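Putative ABC transporter, periplasmic binding protein, amino acid (Neisseria gonorrhoeae, PDB 2YJP) is a solute receptor that binds L-cysteine, probably handing it to the membrane part of an ABC uptake system. Local coordinates at residues Phe62-Pro67 against Phe191-Glu196; Thr104-Arg109 against Lys171-Asp176. The protein carries 1 engineered substitution. All coordinates share one frame; numbering follows the deposited sequence.

Contact 1: Phe62-Pro67 against Phe191-Glu196; sequences FGDKPP and FDQNTE. With ZN (zinc ion), chain G; ZN (zinc ion), chain J; CYS (cysteine), chain D.
The backbones of 62-67 and 191-196 approach most closely at D64 and N194, whose CA atoms are 6.1 Å apart, with the segment at D64 facing the first turn of helix 194-202. Q193 is the N-cap residue of that helix, and the D64 carboxylate lies against the amides that follow it. With chi1 at 61°, CG of D64 sits between its backbone N and carbonyl carbon, which turns both oxygens to the helix. The T195 N-H reaches OD2 of D64 at 3.2 Å in a nearly straight bond (163°), arriving from above the carboxylate plane. N194 N also contacts OD2 of D64, at 2.8 Å, but its poor angle makes that bond weak. ND2 of N194 bonds OD1 of D64 at 3.3 Å, again well out of the carboxylate plane. As H211 holds OD1 of N194, both ends of this amide are fixed. The helix start would be expected to stabilise the negative carboxylate.

Periplasmic binding proteins of this family close two lobes around a solute, and D64 and N194 meet across that cleft, at the rim of the cysteine pocket. The extended K65 chain runs from N194 into the pocket, where its NZ lies 3.1 Å from SG of the ligand and is also bonded to N124 and D212. F62 approaches the same sulfur, CZ to SG 3.7 Å, its ring lying oblique to it. On the outer side, E196 OE1 accepts from the backbone N of Q193, while its OE2 binds a zinc ion at 1.9 Å. D192 OD2 holds a second zinc at 2.0 Å, together with E105.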
loop_
_atom_site.group_PDB
_atom_site.type_symbol
_atom_site.label_atom_id
_atom_site.label_comp_id
_atom_site.label_asym_id
_atom_site.label_seq_id
_atom_site.Cartn_x
_atom_site.Cartn_y
_atom_site.Cartn_z
ATOM N N PHE A 62 -6.940 0.422 -1.498
ATOM C CA PHE A 62 -7.076 1.692 -0.784
ATOM C C PHE A 62 -7.969 2.709 -1.476
ATOM O O PHE A 62 -7.978 2.809 -2.715
ATOM C CB PHE A 62 -5.706 2.318 -0.521
ATOM C CG PHE A 62 -4.984 1.671 0.600
ATOM C CD1 PHE A 62 -5.499 1.756 1.902
ATOM C CD2 PHE A 62 -3.807 0.971 0.382
ATOM C CE1 PHE A 62 -4.867 1.161 2.960
ATOM C CE2 PHE A 62 -3.137 0.352 1.464
ATOM C CZ PHE A 62 -3.690 0.437 2.750
ATOM N N GLY A 63 -8.744 3.464 -0.670
ATOM C CA GLY A 63 -9.442 4.600 -1.165
ATOM C C GLY A 63 -8.713 5.921 -0.998
ATOM O O GLY A 63 -9.164 6.960 -1.549
ATOM N N ASP A 64 -7.634 5.952 -0.214
ATOM C CA ASP A 64 -7.056 7.246 0.174
ATOM C C ASP A 64 -5.536 7.165 0.286
ATOM O O ASP A 64 -4.923 7.779 1.133
ATOM C CB ASP A 64 -7.647 7.730 1.497
ATOM C CG ASP A 64 -7.369 6.756 2.673
ATOM O OD1 ASP A 64 -6.885 5.610 2.446
ATOM O OD2 ASP A 64 -7.658 7.157 3.840
ATOM N N LYS A 65 -4.925 6.348 -0.569
ATOM C CA LYS A 65 -3.492 6.236 -0.567
ATOM C C LYS A 65 -2.916 6.578 -1.964
ATOM O O LYS A 65 -2.167 5.785 -2.572
ATOM C CB LYS A 65 -3.051 4.833 -0.096
ATOM C CG LYS A 65 -1.595 4.800 0.377
ATOM C CD LYS A 65 -1.049 3.350 0.535
ATOM C CE LYS A 65 0.360 3.385 1.003
ATOM N NZ LYS A 65 1.056 2.086 1.175
ATOM N N PRO A 66 -3.242 7.766 -2.468
ATOM C CA PRO A 66 -2.670 8.078 -3.768
ATOM C C PRO A 66 -1.129 8.179 -3.607
ATOM O O PRO A 66 -0.635 8.684 -2.598
ATOM C CB PRO A 66 -3.263 9.451 -4.098
ATOM C CG PRO A 66 -3.484 10.108 -2.738
ATOM C CD PRO A 66 -3.789 8.949 -1.775
ATOM N N PRO A 67 -0.369 7.746 -4.614
ATOM C CA PRO A 67 -0.782 7.308 -5.933
ATOM C C PRO A 67 -0.975 5.818 -6.111
ATOM O O PRO A 67 -0.986 5.353 -7.272
ATOM C CB PRO A 67 0.407 7.709 -6.795
ATOM C CG PRO A 67 1.618 7.490 -5.828
ATOM C CD PRO A 67 1.095 7.924 -4.496
ATOM N N PHE A 191 -4.893 6.330 13.690
ATOM C CA PHE A 191 -6.178 6.616 13.071
ATOM C C PHE A 191 -6.422 5.526 12.047
ATOM O O PHE A 191 -5.461 5.068 11.404
ATOM C CB PHE A 191 -6.097 7.972 12.369
ATOM C CG PHE A 191 -6.000 9.136 13.317
ATOM C CD1 PHE A 191 -7.161 9.734 13.848
ATOM C CD2 PHE A 191 -4.762 9.607 13.709
ATOM C CE1 PHE A 191 -7.062 10.797 14.758
ATOM C CE2 PHE A 191 -4.648 10.664 14.629
ATOM C CZ PHE A 191 -5.776 11.259 15.135
ATOM N N ASP A 192 -7.664 5.096 11.887
ATOM C CA ASP A 192 -8.050 4.031 10.900
ATOM C C ASP A 192 -7.667 4.345 9.438
ATOM O O ASP A 192 -7.188 3.485 8.730
ATOM C CB ASP A 192 -9.556 3.768 10.967
ATOM C CG ASP A 192 -9.983 3.004 12.246
ATOM O OD1 ASP A 192 -9.101 2.746 13.058
ATOM O OD2 ASP A 192 -11.190 2.611 12.442
ATOM N N GLN A 193 -7.859 5.598 9.012
ATOM C CA GLN A 193 -7.764 6.013 7.641
ATOM C C GLN A 193 -6.568 6.934 7.376
ATOM O O GLN A 193 -6.194 7.731 8.290
ATOM C CB GLN A 193 -9.023 6.803 7.311
ATOM C CG GLN A 193 -10.272 6.047 7.592
ATOM C CD GLN A 193 -11.529 6.815 7.087
ATOM O OE1 GLN A 193 -11.558 7.283 5.951
ATOM N NE2 GLN A 193 -12.548 6.941 7.939
ATOM N N ASN A 194 -6.035 6.918 6.147
ATOM C CA ASN A 194 -4.926 7.811 5.839
ATOM C C ASN A 194 -5.302 9.278 5.936
ATOM O O ASN A 194 -4.538 10.037 6.458
ATOM C CB ASN A 194 -4.226 7.504 4.479
ATOM C CG ASN A 194 -3.451 6.163 4.523
ATOM O OD1 ASN A 194 -2.558 6.005 5.359
ATOM N ND2 ASN A 194 -3.858 5.170 3.681
ATOM N N THR A 195 -6.437 9.665 5.369
ATOM C CA THR A 195 -6.902 11.044 5.383
ATOM C C THR A 195 -6.967 11.582 6.804
ATOM O O THR A 195 -6.444 12.642 7.067
ATOM C CB THR A 195 -8.278 11.162 4.706
ATOM O OG1 THR A 195 -8.136 10.738 3.343
ATOM C CG2 THR A 195 -8.753 12.661 4.694
ATOM N N GLU A 196 -7.555 10.829 7.730
ATOM C CA GLU A 196 -7.542 11.239 9.146
ATOM C C GLU A 196 -6.126 11.435 9.655
ATOM O O GLU A 196 -5.845 12.443 10.337
ATOM C CB GLU A 196 -8.200 10.228 10.079
ATOM C CG GLU A 196 -9.676 10.042 9.968
ATOM C CD GLU A 196 -10.118 8.812 10.819
ATOM O OE1 GLU A 196 -9.478 7.685 10.727
ATOM O OE2 GLU A 196 -11.119 8.975 11.582
HETATM ZN ZN ZN G . -12.208 2.156 10.786
HETATM ZN ZN ZN J . -11.734 7.672 12.882
HETATM N N CYS D . 2.434 -0.974 2.657
HETATM C CA CYS D . 2.308 -0.731 4.112
HETATM C C CYS D . 1.561 -1.892 4.771
HETATM O O CYS D . 1.217 -2.888 4.064
HETATM C CB CYS D . 1.552 0.557 4.409
HETATM S SG CYS D . -0.093 0.651 3.680
HETATM O OXT CYS D . 1.329 -1.834 5.982
HETATM O O HOH W 1 -7.495 4.205 4.588
HETATM O O HOH W 2 -10.266 7.331 3.778
HETATM O O HOH W 3 -9.897 6.256 13.608
HETATM O O HOH W 4 -12.403 9.260 14.648
#

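Contact 2: Thr104-Arg109 against Lys171-Asp176. With ZN (zinc ion), chain G; CYS (cysteine), chain D.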
loop_
_atom_site.group_PDB
_atom_site.type_symbol
_atom_site.label_atom_id
_atom_site.label_comp_id
_atom_site.label_asym_id
_atom_site.label_seq_id
_atom_site.Cartn_x
_atom_site.Cartn_y
_atom_site.Cartn_z
ATOM N N THR A 104 -10.612 -0.754 1.465
ATOM C CA THR A 104 -10.177 -1.459 2.646
ATOM C C THR A 104 -9.275 -0.582 3.501
ATOM O O THR A 104 -8.265 -0.148 2.981
ATOM C CB THR A 104 -9.345 -2.712 2.207
ATOM O OG1 THR A 104 -10.088 -3.466 1.247
ATOM C CG2 THR A 104 -9.089 -3.645 3.374
ATOM N N GLU A 105 -9.599 -0.331 4.776
ATOM C CA GLU A 105 -8.579 0.188 5.761
ATOM C C GLU A 105 -7.340 -0.721 5.897
ATOM O O GLU A 105 -7.434 -1.963 5.719
ATOM C CB GLU A 105 -9.168 0.322 7.155
ATOM C CG GLU A 105 -10.463 1.165 7.181
ATOM C CD GLU A 105 -11.059 1.372 8.572
ATOM O OE1 GLU A 105 -10.717 0.626 9.508
ATOM O OE2 GLU A 105 -11.880 2.310 8.742
ATOM N N ALA A 106 -6.198 -0.135 6.269
ATOM C CA ALA A 106 -4.969 -0.941 6.466
ATOM C C ALA A 106 -5.237 -2.080 7.411
ATOM O O ALA A 106 -4.871 -3.208 7.089
ATOM C CB ALA A 106 -3.788 -0.105 6.980
ATOM N N ALA A 107 -5.886 -1.789 8.544
ATOM C CA ALA A 107 -6.142 -2.794 9.571
ATOM C C ALA A 107 -7.116 -3.918 9.165
ATOM O O ALA A 107 -7.210 -4.893 9.870
ATOM C CB ALA A 107 -6.630 -2.134 10.889
ATOM N N ASN A 108 -7.819 -3.788 8.044
ATOM C CA ASN A 108 -8.876 -4.763 7.698
ATOM C C ASN A 108 -8.444 -5.719 6.612
ATOM O O ASN A 108 -9.200 -6.651 6.261
ATOM C CB ASN A 108 -10.149 -4.053 7.185
ATOM C CG ASN A 108 -10.973 -3.455 8.314
ATOM O OD1 ASN A 108 -10.762 -3.779 9.467
ATOM N ND2 ASN A 108 -11.874 -2.556 7.981
ATOM N N ARG A 109 -7.247 -5.477 6.066
ATOM C CA ARG A 109 -6.795 -6.234 4.902
ATOM C C ARG A 109 -6.788 -7.740 5.139
ATOM O O ARG A 109 -7.304 -8.456 4.317
ATOM C CB ARG A 109 -5.442 -5.769 4.396
ATOM C CG ARG A 109 -5.506 -4.378 3.745
ATOM C CD ARG A 109 -4.102 -3.908 3.383
ATOM N NE ARG A 109 -3.340 -3.652 4.600
ATOM C CZ ARG A 109 -2.200 -2.991 4.605
ATOM N NH1 ARG A 109 -1.727 -2.565 3.459
ATOM N NH2 ARG A 109 -1.560 -2.764 5.736
ATOM N N LYS A 171 -3.368 3.210 11.665
ATOM C CA LYS A 171 -3.503 1.970 12.355
ATOM C C LYS A 171 -3.339 0.750 11.399
ATOM O O LYS A 171 -3.938 0.728 10.315
ATOM C CB LYS A 171 -4.855 1.922 13.139
ATOM C CG LYS A 171 -5.089 0.583 13.862
ATOM C CD LYS A 171 -6.262 0.622 14.894
ATOM C CE LYS A 171 -6.731 -0.805 15.253
ATOM N NZ LYS A 171 -8.119 -0.831 15.925
ATOM N N GLY A 172 -2.564 -0.243 11.840
ATOM C CA GLY A 172 -2.474 -1.552 11.186
ATOM C C GLY A 172 -1.446 -1.543 10.028
ATOM O O GLY A 172 -1.454 -2.427 9.203
ATOM N N THR A 173 -0.638 -0.475 9.937
ATOM C CA THR A 173 0.396 -0.411 8.942
ATOM C C THR A 173 1.724 -0.968 9.474
ATOM O O THR A 173 1.902 -1.214 10.676
ATOM C CB THR A 173 0.637 1.048 8.425
ATOM O OG1 THR A 173 0.977 1.924 9.504
ATOM C CG2 THR A 173 -0.588 1.590 7.648
ATOM N N THR A 174 2.668 -1.161 8.559
ATOM C CA THR A 174 4.024 -1.579 8.949
ATOM C C THR A 174 4.666 -0.482 9.787
ATOM O O THR A 174 5.394 -0.805 10.712
ATOM C CB THR A 174 4.905 -1.875 7.757
ATOM O OG1 THR A 174 4.701 -0.839 6.797
ATOM C CG2 THR A 174 4.556 -3.301 7.116
ATOM N N ALA A 175 4.348 0.799 9.542
ATOM C CA ALA A 175 4.912 1.832 10.458
ATOM C C ALA A 175 4.418 1.669 11.894
ATOM O O ALA A 175 5.215 1.801 12.834
ATOM C CB ALA A 175 4.691 3.235 9.971
ATOM N N ASP A 176 3.105 1.415 12.045
ATOM C CA ASP A 176 2.495 1.103 13.345
ATOM C C ASP A 176 3.223 -0.088 13.964
ATOM O O ASP A 176 3.651 -0.022 15.115
ATOM C CB ASP A 176 1.001 0.771 13.099
ATOM C CG ASP A 176 0.238 0.430 14.356
ATOM O OD1 ASP A 176 0.776 0.509 15.501
ATOM O OD2 ASP A 176 -0.941 0.056 14.173
HETATM ZN ZN ZN G . -12.208 2.156 10.786
HETATM N N CYS D . 2.434 -0.974 2.657
HETATM C CA CYS D . 2.308 -0.731 4.112
HETATM C C CYS D . 1.561 -1.892 4.771
HETATM O O CYS D . 1.217 -2.888 4.064
HETATM C CB CYS D . 1.552 0.557 4.409
HETATM S SG CYS D . -0.093 0.651 3.680
HETATM O OXT CYS D . 1.329 -1.834 5.982
HETATM O O HOH W 5 -6.374 1.005 9.268
#
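A107 and G172 bring the two loops together, with CA atoms 4.2 Å apart and no side chain on the glycine to intervene. Beside them the A106 methyl presses on the backbone: its CB is 3.4 Å from K171 O and also touches T173 CG2, at 3.7 Å. One water takes the A107 N-H and donates to K171 O, bridging the loops.

R109 carries the contact to the ligand. Its CB, CG and CD pass alongside A106 O, and NE bonds that oxygen at 3.0 Å, in the carbonyl plane and on a lone pair. A bend at chi3 (-68°) turns the guanidinium to the bound cysteine, CZ lying 3.5 Å from ligand O. NH1 gives a weak bond to ligand O and a further one to A123 O. NH2 bonds ligand OXT at 3.0 Å (N-H...O 160°), close to the guanidinium plane; G172 O also lies near that plane, beyond NH2 at 3.5 Å. From the other segment T174 N donates to OXT, also at 3.0 Å, from the first turn of helix 174-182, which T173 OG1, itself hydrogen-bonded to N170 O, caps weakly through D176 N.

The ligand carboxylate is thus gripped from both segments, and R131 also bonds the ligand, probably at its carboxylate, so that its negative charge probably draws the two loops together.

Contacts 1 and 2 are both partly buried, and both join opposite walls of the cysteine cleft, but at different ends of the ligand. Contact 1 offers K65 and F62 to the sulfur and ties its segments directly, side chain to helix start. Contact 2 receives the carboxylate, and its segments are bridged by water, alanine packing and the ligand itself. Each begins a helix in its second segment, 194-202 or 174-182, at the end of neighbouring parallel strands. The two are physically joined: F191 O and K171 N, 2.8 Å apart, probably form a hydrogen bond, and F62 packs against R109. A zinc ion also joins the two contacts.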